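Side-chain contact in cupin type-2 domain-containing protein (Streptococcus pyogenes, PDB 1YHF), which is of unknown function but belongs to the cupin superfamily of small beta-barrel proteins: residues L16-E21 and T65-L70. Residues are numbered along the deposited sequence; the frame is centred on the assembly and turned at random.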
loop_
_atom_site.group_PDB
_atom_site.type_symbol
_atom_site.label_atom_id
_atom_site.label_comp_id
_atom_site.label_asym_id
_atom_site.label_seq_id
_atom_site.Cartn_x
_atom_site.Cartn_y
_atom_site.Cartn_z
ATOM N N LEU A 16 -13.627 10.150 -6.757
ATOM C CA LEU A 16 -12.190 10.412 -6.646
ATOM C C LEU A 16 -11.416 9.445 -7.533
ATOM O O LEU A 16 -11.945 8.406 -7.953
ATOM C CB LEU A 16 -11.709 10.216 -5.203
ATOM C CG LEU A 16 -12.442 10.911 -4.057
ATOM C CD1 LEU A 16 -12.064 10.279 -2.745
ATOM C CD2 LEU A 16 -12.133 12.392 -4.069
ATOM N N ASP A 17 -10.174 9.827 -7.817
ATOM C CA ASP A 17 -9.188 8.966 -8.441
ATOM C C ASP A 17 -8.058 8.832 -7.427
ATOM O O ASP A 17 -7.360 9.816 -7.144
ATOM C CB ASP A 17 -8.705 9.627 -9.729
ATOM C CG ASP A 17 -7.595 8.868 -10.413
ATOM O OD1 ASP A 17 -7.044 7.883 -9.860
ATOM O OD2 ASP A 17 -7.268 9.281 -11.536
ATOM N N LEU A 18 -7.884 7.629 -6.869
ATOM C CA LEU A 18 -6.854 7.415 -5.841
ATOM C C LEU A 18 -5.432 7.791 -6.280
ATOM O O LEU A 18 -4.631 8.208 -5.458
ATOM C CB LEU A 18 -6.890 5.981 -5.273
ATOM C CG LEU A 18 -8.120 5.519 -4.473
ATOM C CD1 LEU A 18 -7.977 4.039 -4.125
ATOM C CD2 LEU A 18 -8.361 6.339 -3.175
ATOM N N THR A 19 -5.124 7.636 -7.569
ATOM C CA THR A 19 -3.807 8.045 -8.101
ATOM C C THR A 19 -3.635 9.569 -8.113
ATOM O O THR A 19 -2.521 10.068 -8.307
ATOM C CB THR A 19 -3.505 7.482 -9.533
ATOM O OG1 THR A 19 -4.395 8.067 -10.498
ATOM C CG2 THR A 19 -3.629 5.979 -9.560
ATOM N N GLN A 20 -4.731 10.302 -7.921
ATOM C CA GLN A 20 -4.637 11.750 -7.743
ATOM C C GLN A 20 -4.591 12.142 -6.274
ATOM O O GLN A 20 -4.214 13.261 -5.959
ATOM C CB GLN A 20 -5.781 12.509 -8.444
ATOM C CG GLN A 20 -5.946 12.219 -9.934
ATOM C CD GLN A 20 -4.667 12.375 -10.750
ATOM O OE1 GLN A 20 -4.148 13.489 -10.912
ATOM N NE2 GLN A 20 -4.162 11.250 -11.296
ATOM N N GLU A 21 -4.978 11.227 -5.389
ATOM C CA GLU A 21 -5.015 11.500 -3.957
ATOM C C GLU A 21 -3.624 11.410 -3.343
ATOM O O GLU A 21 -3.382 11.999 -2.290
ATOM C CB GLU A 21 -5.964 10.541 -3.219
ATOM C CG GLU A 21 -7.450 10.688 -3.573
ATOM C CD GLU A 21 -8.058 12.001 -3.115
ATOM O OE1 GLU A 21 -8.013 12.314 -1.903
ATOM O OE2 GLU A 21 -8.606 12.720 -3.979
ATOM N N THR A 65 -2.476 -3.662 -3.985
ATOM C CA THR A 65 -3.053 -3.435 -5.296
ATOM C C THR A 65 -2.294 -2.274 -5.949
ATOM O O THR A 65 -2.267 -1.168 -5.404
ATOM C CB THR A 65 -4.582 -3.200 -5.170
ATOM O OG1 THR A 65 -5.230 -4.446 -4.823
ATOM C CG2 THR A 65 -5.166 -2.684 -6.434
ATOM N N ILE A 66 -1.638 -2.563 -7.078
ATOM C CA ILE A 66 -0.819 -1.586 -7.778
ATOM C C ILE A 66 -1.712 -0.740 -8.681
ATOM O O ILE A 66 -2.437 -1.255 -9.557
ATOM C CB ILE A 66 0.399 -2.248 -8.520
ATOM C CG1 ILE A 66 1.328 -2.954 -7.518
ATOM C CG2 ILE A 66 1.196 -1.229 -9.371
ATOM C CD1 ILE A 66 1.997 -2.056 -6.512
ATOM N N LEU A 67 -1.681 0.565 -8.435
ATOM C CA LEU A 67 -2.594 1.488 -9.094
ATOM C C LEU A 67 -1.986 2.144 -10.322
ATOM O O LEU A 67 -2.715 2.625 -11.202
ATOM C CB LEU A 67 -3.083 2.553 -8.104
ATOM C CG LEU A 67 -3.697 2.082 -6.792
ATOM C CD1 LEU A 67 -4.025 3.312 -5.922
ATOM C CD2 LEU A 67 -4.940 1.211 -7.059
ATOM N N SER A 68 -0.652 2.194 -10.356
ATOM C CA SER A 68 0.117 2.681 -11.500
ATOM C C SER A 68 1.563 2.212 -11.361
ATOM O O SER A 68 2.000 1.847 -10.279
ATOM C CB SER A 68 0.062 4.213 -11.594
ATOM O OG SER A 68 0.852 4.818 -10.572
ATOM N N GLY A 69 2.306 2.227 -12.462
ATOM C CA GLY A 69 3.725 1.849 -12.448
ATOM C C GLY A 69 3.994 0.371 -12.227
ATOM O O GLY A 69 3.190 -0.488 -12.590
ATOM N N LEU A 70 5.145 0.078 -11.632
ATOM C CA LEU A 70 5.600 -1.302 -11.469
ATOM C C LEU A 70 6.363 -1.446 -10.170
ATOM O O LEU A 70 7.219 -0.629 -9.848
ATOM C CB LEU A 70 6.503 -1.728 -12.650
ATOM C CG LEU A 70 7.043 -3.169 -12.651
ATOM C CD1 LEU A 70 5.916 -4.173 -12.870
ATOM C CD2 LEU A 70 8.122 -3.376 -13.711
#
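A single short turn of helix, 18-21, packs against L67 of strand 61-68; the CA atoms of T19 and L67 are the nearest pair, 6.7 Å apart. L67 points at the turn and meets two of its residues: its CB touches the methyl CG2 of T19 at 3.8 Å, the two side chains crossing at a slant, while its CD1 lies 4.0 Å from CB of L18. No hydrogen bond links the segments; the contact is small and apolar. OG1 of T19 lies between its backbone N and carbonyl carbon (chi1 67°) and reaches OD1 of D17 at 2.7 Å; CG2 is anti to the carbonyl carbon and turned to L67. D17 is the N-cap: the same OD1 accepts from T19 N at 3.0 Å, both donors arriving on one face of the carboxylate, above its plane. The OG1 bond restrains chi1 of T19, and the pair ties T19 to the N-cap. At L67 and S68 the strand forms a classic beta bulge opposite Q105 of strand 104-111, and Q105 OE1 bonds S68 OG. The N-terminal turn thus lies beside the bulge in strand 61-68, between strands 104-111 and 87-90 of the five-stranded antiparallel sheet, with Q105 NE2 weakly bonded to T19 O.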